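Local coordinates for protein 5-dehydro-2-deoxygluconokinase (Bacillus halodurans C-125, PDB 2QCV) that probably phosphorylates 5-dehydro-2-deoxy-D-gluconate with ATP, a step of myo-inositol breakdown, as a carbohydrate kinase of the PfkB family, at residues A[14-19]-A[49-54]; A[27-32]-A[104-109]; A[110-115]-A[267-272]; A[149-154]-A[182-187]; A[187-192]-A[210-215]. All coordinates share one frame; numbering follows the deposited sequence.

Contact 1 of 5, residues A[14-19]-A[49-54]; sequences LIAIGR and NIVIGS
Ala16 CB presses against Val51 CG1 at 3.5 Å, a snug methyl-to-methyl contact, and at this point strand 14-17 and helix 49-54 come nearest by CA atoms. The small methyl of Ala16 makes a shallow place in the strand surface into which the valine branch fits; with CG1 anti to the carbonyl carbon (chi1 -61°), Val51 directs this branch at the alanine. Beside this hollow stands a bump, Leu14, whose forked end pushes up into the helix between Ile50 and Ser54. Its CD1 meets Ile50 CG2 at 4.1 Å, the two side chains crossing at about a right angle, while CD2 rests on Ser54 CB at 3.7 Å. The serine hydroxyl is turned back to its own helix: OG donates to Ile50 O at 2.8 Å from above the carbonyl plane, and Ser54 N reaches the same oxygen from the opposite face. The strand and helix axes run nearly antiparallel (158°), 8.7 Å apart at closest. In the alpha/beta core of this ribokinase-like fold, strand 12-17 lies between strands 61-67 and 139-145; helix 46-56 covers the large sheet, Val51 also touching Phe63, Ile50 touching Leu143, and Ile50 and Ser54 meeting helix 271-284.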
# COMPACT_ATOMS: atom_id res chain seq x y z
N LEU A 14 -1.64 -33.47 16.80
CA LEU A 14 -1.43 -32.56 15.69
C LEU A 14 -1.30 -31.13 16.18
O LEU A 14 -1.86 -30.76 17.23
CB LEU A 14 -2.54 -32.67 14.65
CG LEU A 14 -3.90 -32.06 14.91
CD1 LEU A 14 -4.68 -32.01 13.59
CD2 LEU A 14 -4.67 -32.86 15.98
N ILE A 15 -0.52 -30.36 15.42
CA ILE A 15 -0.45 -28.92 15.53
C ILE A 15 -0.73 -28.39 14.12
O ILE A 15 -0.11 -28.86 13.15
CB ILE A 15 0.93 -28.45 16.01
CG1 ILE A 15 1.12 -28.84 17.47
CG2 ILE A 15 1.07 -26.91 15.85
CD1 ILE A 15 2.57 -28.57 17.99
N ALA A 16 -1.69 -27.49 14.00
CA ALA A 16 -2.01 -26.86 12.72
C ALA A 16 -1.48 -25.44 12.70
O ALA A 16 -1.32 -24.80 13.75
CB ALA A 16 -3.49 -26.87 12.46
N ILE A 17 -1.21 -24.96 11.50
CA ILE A 17 -0.67 -23.61 11.30
C ILE A 17 -1.50 -22.92 10.24
O ILE A 17 -1.78 -23.47 9.19
CB ILE A 17 0.86 -23.61 10.94
CG1 ILE A 17 1.41 -22.21 10.74
CG2 ILE A 17 1.17 -24.50 9.74
CD1 ILE A 17 2.95 -22.11 10.85
N GLY A 18 -1.92 -21.69 10.59
CA GLY A 18 -2.54 -20.78 9.64
C GLY A 18 -3.68 -20.01 10.29
O GLY A 18 -3.49 -19.40 11.34
N ARG A 19 -4.84 -20.03 9.63
CA ARG A 19 -5.96 -19.14 9.97
C ARG A 19 -6.91 -19.69 11.01
O ARG A 19 -7.47 -20.80 10.85
CB ARG A 19 -6.78 -18.85 8.71
CG ARG A 19 -8.04 -18.03 8.95
CD ARG A 19 -8.63 -17.58 7.58
NE ARG A 19 -7.74 -16.56 7.01
CZ ARG A 19 -7.64 -16.24 5.73
NH1 ARG A 19 -8.42 -16.81 4.81
NH2 ARG A 19 -6.76 -15.31 5.38
N ASN A 49 -10.69 -25.11 12.19
CA ASN A 49 -11.75 -26.11 12.14
C ASN A 49 -11.20 -27.52 12.29
O ASN A 49 -11.83 -28.38 12.93
CB ASN A 49 -12.49 -26.05 10.79
CG ASN A 49 -13.36 -24.87 10.65
OD1 ASN A 49 -13.75 -24.23 11.65
ND2 ASN A 49 -13.69 -24.54 9.38
N ILE A 50 -10.06 -27.77 11.67
CA ILE A 50 -9.47 -29.12 11.71
C ILE A 50 -9.05 -29.43 13.16
O ILE A 50 -9.33 -30.51 13.67
CB ILE A 50 -8.29 -29.29 10.72
CG1 ILE A 50 -8.82 -29.24 9.29
CG2 ILE A 50 -7.54 -30.64 10.95
CD1 ILE A 50 -7.71 -29.20 8.21
N VAL A 51 -8.41 -28.49 13.84
CA VAL A 51 -8.01 -28.76 15.24
C VAL A 51 -9.19 -28.81 16.21
O VAL A 51 -9.16 -29.61 17.13
CB VAL A 51 -6.88 -27.88 15.81
CG1 VAL A 51 -5.57 -28.08 14.98
CG2 VAL A 51 -7.28 -26.40 15.96
N ILE A 52 -10.21 -28.00 16.01
CA ILE A 52 -11.41 -28.07 16.84
C ILE A 52 -12.13 -29.40 16.62
O ILE A 52 -12.57 -30.09 17.57
CB ILE A 52 -12.36 -26.90 16.54
CG1 ILE A 52 -11.74 -25.54 16.95
CG2 ILE A 52 -13.72 -27.08 17.30
CD1 ILE A 52 -12.48 -24.27 16.37
N GLY A 53 -12.26 -29.81 15.36
CA GLY A 53 -12.84 -31.11 15.07
C GLY A 53 -12.03 -32.26 15.66
O GLY A 53 -12.57 -33.25 16.17
N SER A 54 -10.71 -32.18 15.56
CA SER A 54 -9.84 -33.18 16.11
C SER A 54 -10.00 -33.31 17.62
O SER A 54 -10.00 -34.43 18.15
CB SER A 54 -8.36 -32.86 15.79
OG SER A 54 -8.14 -32.94 14.38

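Contact 2 of 5, residues A[27-32]-A[104-109]; sequences VEYNRP and TEIKSP
Arg31 and Ile106 supply a direct backbone hydrogen bond: Arg31 N donates to Ile106 O at 3.0 Å, with an N-H...O angle of 142° and the donor tilted 17° from the carbonyl plane. A water adds another backbone link, accepting from Ile106 N and donating to Arg31 O at 2.7 Å. Beside them a bent CA-H...O contact joins Asn30 CA to Lys107 O, 3.2 Å apart. The amide oxygen of Asn30 makes plain van der Waals contact, OD1 lying 3.3 Å from Ser108 CA and also near Pro109 CD. Here the chain turns a corner, Lys107 and Ser108 both facing Glu111 in a classic beta bulge.

Apolar contact centres on Ile106. Tyr29 CB sits 3.8 Å from Ile106 CD1, and the ring turns outward, with Ile106 CG2 set obliquely to it.

Of the charged groups, Arg31 is peripheral: NE donates almost straight to Tyr29 O within the loop, at 3.1 Å, and the guanidinium has one face over Glu28 CB. The Glu105 carboxylate is buried beside Pro32, OE2 being hydrogen-bonded to Met33 N and to Gln71 NE2 of a second subunit. The loop is thus joined chiefly by backbone and water to the smaller sheet, probably the lid as in PfkB-family relatives, whereas Glu105 carries the connection onward to the subunit interface.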
# COMPACT_ATOMS: atom_id res chain seq x y z
N VAL A 27 -28.58 -17.20 10.18
CA VAL A 27 -29.62 -17.85 10.97
C VAL A 27 -30.84 -18.13 10.09
O VAL A 27 -31.36 -19.24 10.09
CB VAL A 27 -30.00 -16.98 12.18
CG1 VAL A 27 -31.18 -17.56 12.93
CG2 VAL A 27 -28.77 -16.83 13.09
N GLU A 28 -31.28 -17.14 9.32
CA GLU A 28 -32.37 -17.33 8.37
C GLU A 28 -31.70 -17.68 7.06
O GLU A 28 -30.99 -16.85 6.48
CB GLU A 28 -33.20 -16.05 8.24
CG GLU A 28 -33.67 -15.47 9.57
CD GLU A 28 -32.69 -14.51 10.22
OE1 GLU A 28 -31.58 -14.29 9.68
OE2 GLU A 28 -33.04 -13.96 11.29
N TYR A 29 -31.87 -18.91 6.63
CA TYR A 29 -31.13 -19.39 5.48
C TYR A 29 -32.08 -19.90 4.41
O TYR A 29 -33.29 -19.68 4.51
CB TYR A 29 -30.11 -20.45 5.92
CG TYR A 29 -30.71 -21.68 6.55
CD1 TYR A 29 -30.99 -21.72 7.91
CD2 TYR A 29 -30.96 -22.84 5.79
CE1 TYR A 29 -31.53 -22.86 8.50
CE2 TYR A 29 -31.49 -23.98 6.37
CZ TYR A 29 -31.78 -23.99 7.73
OH TYR A 29 -32.31 -25.12 8.31
N ASN A 30 -31.54 -20.54 3.38
CA ASN A 30 -32.29 -20.85 2.15
C ASN A 30 -32.92 -19.56 1.61
O ASN A 30 -34.10 -19.51 1.28
CB ASN A 30 -33.34 -21.96 2.36
CG ASN A 30 -32.71 -23.30 2.58
OD1 ASN A 30 -31.60 -23.56 2.13
ND2 ASN A 30 -33.42 -24.18 3.27
N ARG A 31 -32.09 -18.52 1.55
CA ARG A 31 -32.48 -17.20 1.03
C ARG A 31 -31.18 -16.45 0.70
O ARG A 31 -30.11 -16.80 1.24
CB ARG A 31 -33.31 -16.42 2.05
CG ARG A 31 -32.60 -16.02 3.34
CD ARG A 31 -33.60 -15.62 4.42
NE ARG A 31 -34.33 -16.79 4.90
CZ ARG A 31 -35.44 -16.78 5.63
NH1 ARG A 31 -36.01 -15.64 6.00
NH2 ARG A 31 -35.99 -17.93 6.00
N PRO A 32 -31.27 -15.43 -0.16
CA PRO A 32 -30.13 -14.56 -0.39
C PRO A 32 -29.72 -13.88 0.93
O PRO A 32 -30.59 -13.58 1.78
CB PRO A 32 -30.68 -13.51 -1.38
CG PRO A 32 -31.91 -14.06 -1.93
CD PRO A 32 -32.46 -15.01 -0.94
N THR A 104 -21.76 -16.30 5.73
CA THR A 104 -22.17 -17.44 4.89
C THR A 104 -23.54 -17.18 4.32
O THR A 104 -24.41 -16.63 5.01
CB THR A 104 -22.19 -18.75 5.67
OG1 THR A 104 -23.14 -18.62 6.73
CG2 THR A 104 -20.81 -19.05 6.21
N GLU A 105 -23.69 -17.46 3.03
CA GLU A 105 -24.98 -17.39 2.36
C GLU A 105 -25.36 -18.81 2.00
O GLU A 105 -24.54 -19.53 1.43
CB GLU A 105 -24.89 -16.59 1.07
CG GLU A 105 -26.20 -16.55 0.32
CD GLU A 105 -26.13 -15.70 -0.92
OE1 GLU A 105 -25.61 -16.21 -1.95
OE2 GLU A 105 -26.54 -14.52 -0.85
N ILE A 106 -26.59 -19.19 2.34
CA ILE A 106 -27.18 -20.47 1.96
C ILE A 106 -28.46 -20.19 1.17
O ILE A 106 -29.52 -19.96 1.74
CB ILE A 106 -27.50 -21.32 3.22
CG1 ILE A 106 -26.25 -21.41 4.13
CG2 ILE A 106 -27.90 -22.76 2.84
CD1 ILE A 106 -26.58 -21.78 5.55
N LYS A 107 -28.34 -20.16 -0.15
CA LYS A 107 -29.51 -19.90 -0.96
C LYS A 107 -30.43 -21.13 -0.97
O LYS A 107 -31.66 -21.00 -0.99
CB LYS A 107 -29.09 -19.53 -2.37
CG LYS A 107 -28.77 -18.05 -2.54
CD LYS A 107 -28.23 -17.79 -3.95
CE LYS A 107 -28.52 -16.37 -4.39
NZ LYS A 107 -27.74 -16.05 -5.61
N SER A 108 -29.78 -22.29 -0.94
CA SER A 108 -30.39 -23.61 -0.96
C SER A 108 -29.29 -24.60 -0.58
O SER A 108 -28.12 -24.25 -0.60
CB SER A 108 -30.87 -23.94 -2.38
OG SER A 108 -29.75 -24.18 -3.22
N PRO A 109 -29.64 -25.87 -0.27
CA PRO A 109 -28.60 -26.87 -0.06
C PRO A 109 -27.50 -26.91 -1.14
O PRO A 109 -26.33 -27.14 -0.81
CB PRO A 109 -29.39 -28.17 -0.02
CG PRO A 109 -30.67 -27.77 0.62
CD PRO A 109 -30.98 -26.43 -0.04
O HOH W 1 -28.46 -17.19 3.38

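Contact 3 of 5, residues A[110-115]-A[267-272]; sequences EECSIL and KTFGAG
Cys112 packs against Lys267 and Thr268 and helps to bury an amide, Thr268 N, that has no hydrogen-bonding partner in the model. Its CB lies 4.0 Å from Thr268 OG1. The sulfur is modelled in two positions; in one of them it stands obliquely to the ring of Phe269, a sulfur-aromatic contact that is therefore doubtful.

The far end of the ring bears most of the remaining contact. Its CZ approaches Cys112 CB at 3.5 Å and lies near Ser113 O, while CE1 meets Ile114 CG1 at 3.7 Å. The isoleucine and phenylalanine side chains lie antiparallel, alongside one another, and Ile114 CD1 is also close to Phe269 CD1.

Phe269 belongs to a type II beta turn from Thr268 to Ala271, with Gly270 at the N-cap of helix 271-284; the backbone angles there call for glycine. The Gly-Ala-Gly-Asp sequence starting at this cap is a PfkB signature, and the helix N-terminus probably forms an anion hole, as in relatives. Strand 111-117 is an outer strand of the four-stranded sheet within this chain. Its neighbour, strand 101-106, also touches both partners, Thr104 meeting Phe269 and Ile106 meeting Cys112, placing the turn before helix 271-284 against both strands.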
# COMPACT_ATOMS: atom_id res chain seq x y z
N GLU A 110 -27.86 -26.62 -2.40
CA GLU A 110 -26.93 -26.68 -3.53
C GLU A 110 -26.24 -25.36 -3.85
O GLU A 110 -25.42 -25.34 -4.76
CB GLU A 110 -27.64 -27.14 -4.81
CG GLU A 110 -28.44 -28.45 -4.68
CD GLU A 110 -29.81 -28.26 -4.04
OE1 GLU A 110 -30.36 -27.14 -4.11
OE2 GLU A 110 -30.33 -29.25 -3.48
N GLU A 111 -26.61 -24.27 -3.17
CA GLU A 111 -26.02 -22.96 -3.45
C GLU A 111 -25.60 -22.28 -2.15
O GLU A 111 -26.40 -21.58 -1.53
CB GLU A 111 -26.99 -22.06 -4.22
N CYS A 112 -24.35 -22.50 -1.74
CA CYS A 112 -23.76 -21.87 -0.55
C CYS A 112 -22.49 -21.13 -0.95
O CYS A 112 -21.74 -21.61 -1.80
CB CYS A 112 -23.40 -22.94 0.49
SG CYS A 112 -24.73 -24.02 1.07
N SER A 113 -22.22 -19.99 -0.32
CA SER A 113 -21.04 -19.19 -0.65
C SER A 113 -20.70 -18.29 0.54
O SER A 113 -21.51 -18.15 1.46
CB SER A 113 -21.30 -18.33 -1.88
OG SER A 113 -22.39 -17.46 -1.66
N ILE A 114 -19.52 -17.69 0.50
CA ILE A 114 -19.04 -16.88 1.60
C ILE A 114 -18.72 -15.48 1.05
O ILE A 114 -18.11 -15.34 -0.03
CB ILE A 114 -17.80 -17.55 2.26
CG1 ILE A 114 -18.24 -18.69 3.17
CG2 ILE A 114 -16.97 -16.56 3.06
CD1 ILE A 114 -17.10 -19.63 3.57
N LEU A 115 -19.16 -14.46 1.78
CA LEU A 115 -18.67 -13.10 1.57
C LEU A 115 -17.51 -12.95 2.56
O LEU A 115 -17.72 -12.99 3.78
CB LEU A 115 -19.82 -12.10 1.83
CG LEU A 115 -19.51 -10.60 1.71
CD1 LEU A 115 -18.71 -10.29 0.45
CD2 LEU A 115 -20.78 -9.82 1.74
N LYS A 267 -25.71 -27.12 4.49
CA LYS A 267 -24.65 -26.14 4.18
C LYS A 267 -23.32 -26.86 3.95
O LYS A 267 -22.88 -27.62 4.83
CB LYS A 267 -24.47 -25.18 5.38
CG LYS A 267 -23.99 -25.89 6.69
CD LYS A 267 -24.73 -25.47 7.97
CE LYS A 267 -24.42 -26.42 9.16
NZ LYS A 267 -25.10 -27.77 9.10
N THR A 268 -22.64 -26.63 2.84
CA THR A 268 -21.45 -27.43 2.53
C THR A 268 -20.15 -26.96 3.16
O THR A 268 -19.12 -27.66 3.07
CB THR A 268 -21.25 -27.57 1.04
OG1 THR A 268 -21.11 -26.28 0.46
CG2 THR A 268 -22.44 -28.33 0.42
N PHE A 269 -20.18 -25.80 3.83
CA PHE A 269 -18.96 -25.28 4.44
C PHE A 269 -18.45 -26.28 5.46
O PHE A 269 -19.23 -26.94 6.14
CB PHE A 269 -19.21 -23.98 5.19
CG PHE A 269 -20.12 -23.05 4.48
CD1 PHE A 269 -19.69 -22.40 3.33
CD2 PHE A 269 -21.43 -22.85 4.95
CE1 PHE A 269 -20.53 -21.52 2.66
CE2 PHE A 269 -22.29 -21.98 4.27
CZ PHE A 269 -21.84 -21.31 3.14
N GLY A 270 -17.14 -26.38 5.58
CA GLY A 270 -16.58 -27.25 6.64
C GLY A 270 -16.49 -28.73 6.32
O GLY A 270 -15.92 -29.47 7.12
N ALA A 271 -17.07 -29.18 5.20
CA ALA A 271 -17.02 -30.59 4.79
C ALA A 271 -15.57 -31.06 4.79
O ALA A 271 -15.25 -32.13 5.30
CB ALA A 271 -17.66 -30.79 3.38
N GLY A 272 -14.70 -30.27 4.19
CA GLY A 272 -13.30 -30.68 3.99
C GLY A 272 -12.48 -30.72 5.26
O GLY A 272 -11.55 -31.52 5.40

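Contact 4 of 5, residues A[149-154]-A[182-187]; sequences LSKSPS and SWETPE
Lys151 NZ and Glu184 OE2 form a salt bridge at 2.9 Å, the ammonium meeting the carboxylate oxygen on its anti side, 26° out of plane. Both chains bend at their second torsion and cross at about a right angle. The ammonium also donates to a water that in turn gives a hydrogen to Ser150 O at 2.6 Å. A second water bridges Ser150 OG and Ser182 O, donating to both; OG is additionally hydrogen-bonded to Thr147 O.

Behind this polar edge, Ser150 lies on the indole of Trp183. Its CA stands over the six-membered ring, 3.5 Å from the centroid and 11° off the normal, a CH-pi contact, while CB lies 3.6 Å from CE2. Leu149 CB adds a contact to CH2 at 3.7 Å. Without the indole, as with an alanine here, Ser150 would probably lose the surface it lies on and Leu149 its aromatic neighbour.

The bend at 149-153 leads from strand 139-145 into helix 154-167, and the facing segment leads into helix 186-199, with Thr185 as its N-cap. Trp183 wedges between these elements, touching Arg155 of the first helix and Glu188, Thr189 and Tyr192 of the second.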
# COMPACT_ATOMS: atom_id res chain seq x y z
N LEU A 149 -0.32 -20.02 2.73
CA LEU A 149 0.75 -19.71 1.79
C LEU A 149 0.40 -18.53 0.88
O LEU A 149 1.24 -18.15 0.06
CB LEU A 149 1.07 -20.93 0.92
CG LEU A 149 1.54 -22.21 1.59
CD1 LEU A 149 1.45 -23.45 0.65
CD2 LEU A 149 2.97 -22.04 2.08
N SER A 150 -0.82 -18.00 0.99
CA SER A 150 -1.32 -17.00 0.04
C SER A 150 -0.62 -15.64 0.14
O SER A 150 -0.62 -14.89 -0.84
CB SER A 150 -2.84 -16.81 0.17
OG SER A 150 -3.22 -16.25 1.43
N LYS A 151 -0.02 -15.31 1.28
CA LYS A 151 0.62 -14.01 1.45
C LYS A 151 1.76 -14.14 2.43
O LYS A 151 1.68 -14.90 3.38
CB LYS A 151 -0.38 -12.97 2.04
CG LYS A 151 -1.57 -12.57 1.21
CD LYS A 151 -1.19 -11.68 0.03
CE LYS A 151 -2.35 -11.63 -1.00
NZ LYS A 151 -1.87 -11.24 -2.37
N SER A 152 2.80 -13.35 2.23
CA SER A 152 3.79 -13.08 3.26
C SER A 152 3.27 -12.13 4.35
O SER A 152 2.49 -11.21 4.03
CB SER A 152 5.02 -12.47 2.60
OG SER A 152 5.58 -13.35 1.63
N PRO A 153 3.76 -12.24 5.59
CA PRO A 153 4.78 -13.17 6.06
C PRO A 153 4.31 -14.54 6.43
O PRO A 153 5.15 -15.40 6.73
CB PRO A 153 5.34 -12.49 7.31
CG PRO A 153 4.22 -11.69 7.83
CD PRO A 153 3.44 -11.23 6.63
N SER A 154 3.01 -14.79 6.40
CA SER A 154 2.49 -16.13 6.73
C SER A 154 3.16 -17.21 5.88
O SER A 154 3.53 -18.29 6.39
CB SER A 154 0.95 -16.18 6.57
OG SER A 154 0.49 -17.52 6.76
N SER A 182 -8.08 -15.52 -2.29
CA SER A 182 -6.90 -15.18 -1.44
C SER A 182 -5.59 -15.03 -2.18
O SER A 182 -4.59 -14.57 -1.61
CB SER A 182 -6.70 -16.22 -0.33
OG SER A 182 -7.75 -16.17 0.58
N TRP A 183 -5.59 -15.38 -3.46
CA TRP A 183 -4.40 -15.38 -4.30
C TRP A 183 -4.48 -14.38 -5.44
O TRP A 183 -5.56 -13.97 -5.86
CB TRP A 183 -4.21 -16.78 -4.91
CG TRP A 183 -3.94 -17.83 -3.89
CD1 TRP A 183 -4.86 -18.53 -3.21
CD2 TRP A 183 -2.64 -18.31 -3.45
NE1 TRP A 183 -4.24 -19.40 -2.33
CE2 TRP A 183 -2.88 -19.28 -2.47
CE3 TRP A 183 -1.32 -18.00 -3.79
CZ2 TRP A 183 -1.85 -19.94 -1.81
CZ3 TRP A 183 -0.28 -18.65 -3.12
CH2 TRP A 183 -0.56 -19.64 -2.18
N GLU A 184 -3.32 -14.01 -5.97
CA GLU A 184 -3.28 -13.11 -7.12
C GLU A 184 -3.60 -13.82 -8.42
O GLU A 184 -4.38 -13.33 -9.25
CB GLU A 184 -1.92 -12.39 -7.19
CG GLU A 184 -1.62 -11.54 -5.96
CD GLU A 184 -2.63 -10.40 -5.81
OE1 GLU A 184 -2.78 -9.65 -6.79
OE2 GLU A 184 -3.29 -10.29 -4.74
N THR A 185 -2.96 -14.97 -8.64
CA THR A 185 -3.21 -15.74 -9.88
C THR A 185 -3.11 -17.25 -9.58
O THR A 185 -2.46 -17.66 -8.61
CB THR A 185 -2.18 -15.43 -10.98
OG1 THR A 185 -0.93 -16.05 -10.64
CG2 THR A 185 -1.97 -13.95 -11.19
N PRO A 186 -3.78 -18.10 -10.38
CA PRO A 186 -3.63 -19.54 -10.18
C PRO A 186 -2.22 -20.07 -10.36
O PRO A 186 -1.88 -21.04 -9.73
CB PRO A 186 -4.57 -20.15 -11.23
CG PRO A 186 -5.54 -19.07 -11.55
CD PRO A 186 -4.77 -17.80 -11.43
N GLU A 187 -1.44 -19.46 -11.25
CA GLU A 187 -0.04 -19.87 -11.43
C GLU A 187 0.78 -19.62 -10.15
O GLU A 187 1.65 -20.41 -9.79
CB GLU A 187 0.60 -19.21 -12.65
CG GLU A 187 1.79 -20.02 -13.09
CD GLU A 187 2.29 -19.70 -14.45
OE1 GLU A 187 1.92 -18.65 -15.00
OE2 GLU A 187 3.09 -20.50 -14.94
O HOH W 2 -1.33 -13.97 -3.21
O HOH W 3 -4.58 -13.83 1.05

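Contact 5 of 5, residues A[187-192]-A[210-215]; sequences EETAVY and FDVLEN
Ala190 and Leu213 bring the two backbones to a CA-CA distance of 4.4 Å, where the middle of segment 187-192 meets the end of helix 207-213. The methyl of Ala190 enters this close approach, its CB 3.3 Å from Val212 O and 3.6 Å from Asn215 CB. On one flank, Thr189 CG2 packs on Val212 CG1 at 3.5 Å; each of these methyls is anti to its own backbone N, and in the threonine this puts OG1 beside the backbone N, in a weak hydrogen bond with Thr185 O.

The Asn215 amide lies across the Glu187 side chain, its plane 18° from that of the carboxylate, with OD1 3.5 Å from Glu187 CG. The carboxylate has its stronger polar partner in another chain: OE2 makes a salt bridge with Lys160 of a third subunit. Replacing Glu187 by an alanine would probably leave that lysine without its anionic mate and uncover one side of the Asn215 amide.

Asn215 has a positive phi of 58° and is the C-prime residue of a Schellman motif, with Asn215 N bonded to Val212 O and Arg216 N to Asp211 O. The contact therefore sets the capped C-terminal end of one short helix against the flank of a longer helix that also faces the third subunit.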
# COMPACT_ATOMS: atom_id res chain seq x y z
N GLU A 187 -1.44 -19.46 -11.25
CA GLU A 187 -0.04 -19.87 -11.43
C GLU A 187 0.78 -19.62 -10.15
O GLU A 187 1.65 -20.41 -9.79
CB GLU A 187 0.60 -19.21 -12.65
CG GLU A 187 1.79 -20.02 -13.09
CD GLU A 187 2.29 -19.70 -14.45
OE1 GLU A 187 1.92 -18.65 -15.00
OE2 GLU A 187 3.09 -20.50 -14.94
N GLU A 188 0.51 -18.50 -9.47
CA GLU A 188 1.13 -18.23 -8.17
C GLU A 188 0.79 -19.33 -7.16
O GLU A 188 1.66 -19.85 -6.45
CB GLU A 188 0.64 -16.88 -7.65
CG GLU A 188 1.11 -16.49 -6.30
CD GLU A 188 0.21 -15.42 -5.68
OE1 GLU A 188 -0.94 -15.26 -6.13
OE2 GLU A 188 0.67 -14.77 -4.75
N THR A 189 -0.49 -19.72 -7.12
CA THR A 189 -0.91 -20.81 -6.26
C THR A 189 -0.13 -22.08 -6.62
O THR A 189 0.38 -22.74 -5.73
CB THR A 189 -2.46 -21.01 -6.30
OG1 THR A 189 -3.11 -19.73 -6.11
CG2 THR A 189 -2.89 -22.02 -5.22
N ALA A 190 -0.03 -22.41 -7.90
CA ALA A 190 0.70 -23.62 -8.35
C ALA A 190 2.16 -23.63 -7.88
O ALA A 190 2.65 -24.63 -7.35
CB ALA A 190 0.64 -23.75 -9.89
N VAL A 191 2.81 -22.49 -7.99
CA VAL A 191 4.18 -22.37 -7.55
C VAL A 191 4.37 -22.82 -6.08
O VAL A 191 5.27 -23.60 -5.77
CB VAL A 191 4.70 -20.93 -7.80
CG1 VAL A 191 6.02 -20.65 -6.99
CG2 VAL A 191 4.89 -20.73 -9.30
N TYR A 192 3.55 -22.30 -5.18
CA TYR A 192 3.70 -22.59 -3.75
C TYR A 192 3.10 -23.93 -3.34
O TYR A 192 3.69 -24.66 -2.55
CB TYR A 192 3.13 -21.45 -2.93
CG TYR A 192 4.01 -20.24 -3.07
CD1 TYR A 192 5.27 -20.22 -2.48
CD2 TYR A 192 3.63 -19.17 -3.84
CE1 TYR A 192 6.12 -19.17 -2.65
CE2 TYR A 192 4.47 -18.08 -4.01
CZ TYR A 192 5.72 -18.08 -3.38
OH TYR A 192 6.58 -17.03 -3.52
N PHE A 210 -5.77 -30.39 -6.66
CA PHE A 210 -4.57 -30.93 -7.28
C PHE A 210 -4.37 -30.36 -8.67
O PHE A 210 -3.19 -30.16 -9.07
CB PHE A 210 -4.56 -32.47 -7.30
CG PHE A 210 -4.19 -33.09 -5.95
CD1 PHE A 210 -2.86 -33.25 -5.60
CD2 PHE A 210 -5.16 -33.45 -5.04
CE1 PHE A 210 -2.52 -33.82 -4.36
CE2 PHE A 210 -4.82 -34.05 -3.79
CZ PHE A 210 -3.52 -34.23 -3.47
N ASP A 211 -5.45 -30.12 -9.41
CA ASP A 211 -5.32 -29.44 -10.71
C ASP A 211 -4.62 -28.09 -10.52
O ASP A 211 -3.71 -27.78 -11.26
CB ASP A 211 -6.65 -29.19 -11.43
CG ASP A 211 -7.42 -30.44 -11.70
OD1 ASP A 211 -6.81 -31.53 -11.80
OD2 ASP A 211 -8.66 -30.33 -11.86
N VAL A 212 -5.03 -27.32 -9.51
CA VAL A 212 -4.40 -26.02 -9.22
C VAL A 212 -2.93 -26.17 -8.89
O VAL A 212 -2.09 -25.46 -9.42
CB VAL A 212 -5.21 -25.28 -8.15
CG1 VAL A 212 -4.45 -24.04 -7.62
CG2 VAL A 212 -6.58 -24.88 -8.78
N LEU A 213 -2.62 -27.10 -8.00
CA LEU A 213 -1.25 -27.47 -7.65
C LEU A 213 -0.39 -27.73 -8.88
O LEU A 213 0.77 -27.33 -8.95
CB LEU A 213 -1.28 -28.69 -6.74
CG LEU A 213 -0.01 -29.28 -6.09
CD1 LEU A 213 -0.23 -30.04 -4.76
CD2 LEU A 213 0.77 -30.17 -7.09
N GLU A 214 -0.96 -28.43 -9.86
CA GLU A 214 -0.22 -28.83 -11.03
C GLU A 214 -0.23 -27.78 -12.11
O GLU A 214 0.23 -28.04 -13.24
CB GLU A 214 -0.81 -30.15 -11.55
CG GLU A 214 -0.60 -31.31 -10.58
CD GLU A 214 -1.42 -32.55 -10.97
OE1 GLU A 214 -1.69 -32.75 -12.16
OE2 GLU A 214 -1.81 -33.31 -10.10
N ASN A 215 -0.78 -26.59 -11.81
CA ASN A 215 -0.93 -25.51 -12.80
C ASN A 215 -1.75 -25.91 -14.02
O ASN A 215 -1.40 -25.52 -15.14
CB ASN A 215 0.48 -25.02 -13.25
CG ASN A 215 0.45 -23.65 -13.92
OD1 ASN A 215 -0.32 -22.76 -13.55
ND2 ASN A 215 1.33 -23.47 -14.91

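Contact 1 is the core member, wholly buried and apolar across its interface, about 7 Å from the chain centre to its own centre, joining the large sheet to a covering helix. Contacts 2 and 3 belong to the smaller sheet: they lie on neighbouring strands of it, 101-106 and 111-117, and touch directly, yet the first relies on backbone bonds and water and the second on ring and aliphatic packing at the surface. Contacts 4 and 5 both use helix 186-199 and share Glu187; contact 4 combines a buried indole with a salt bridge on its outer side, whereas contact 5 sets a helix end and its asparagine against a helix flank. Both of these reach the third subunit, while contact 2 bonds to the second.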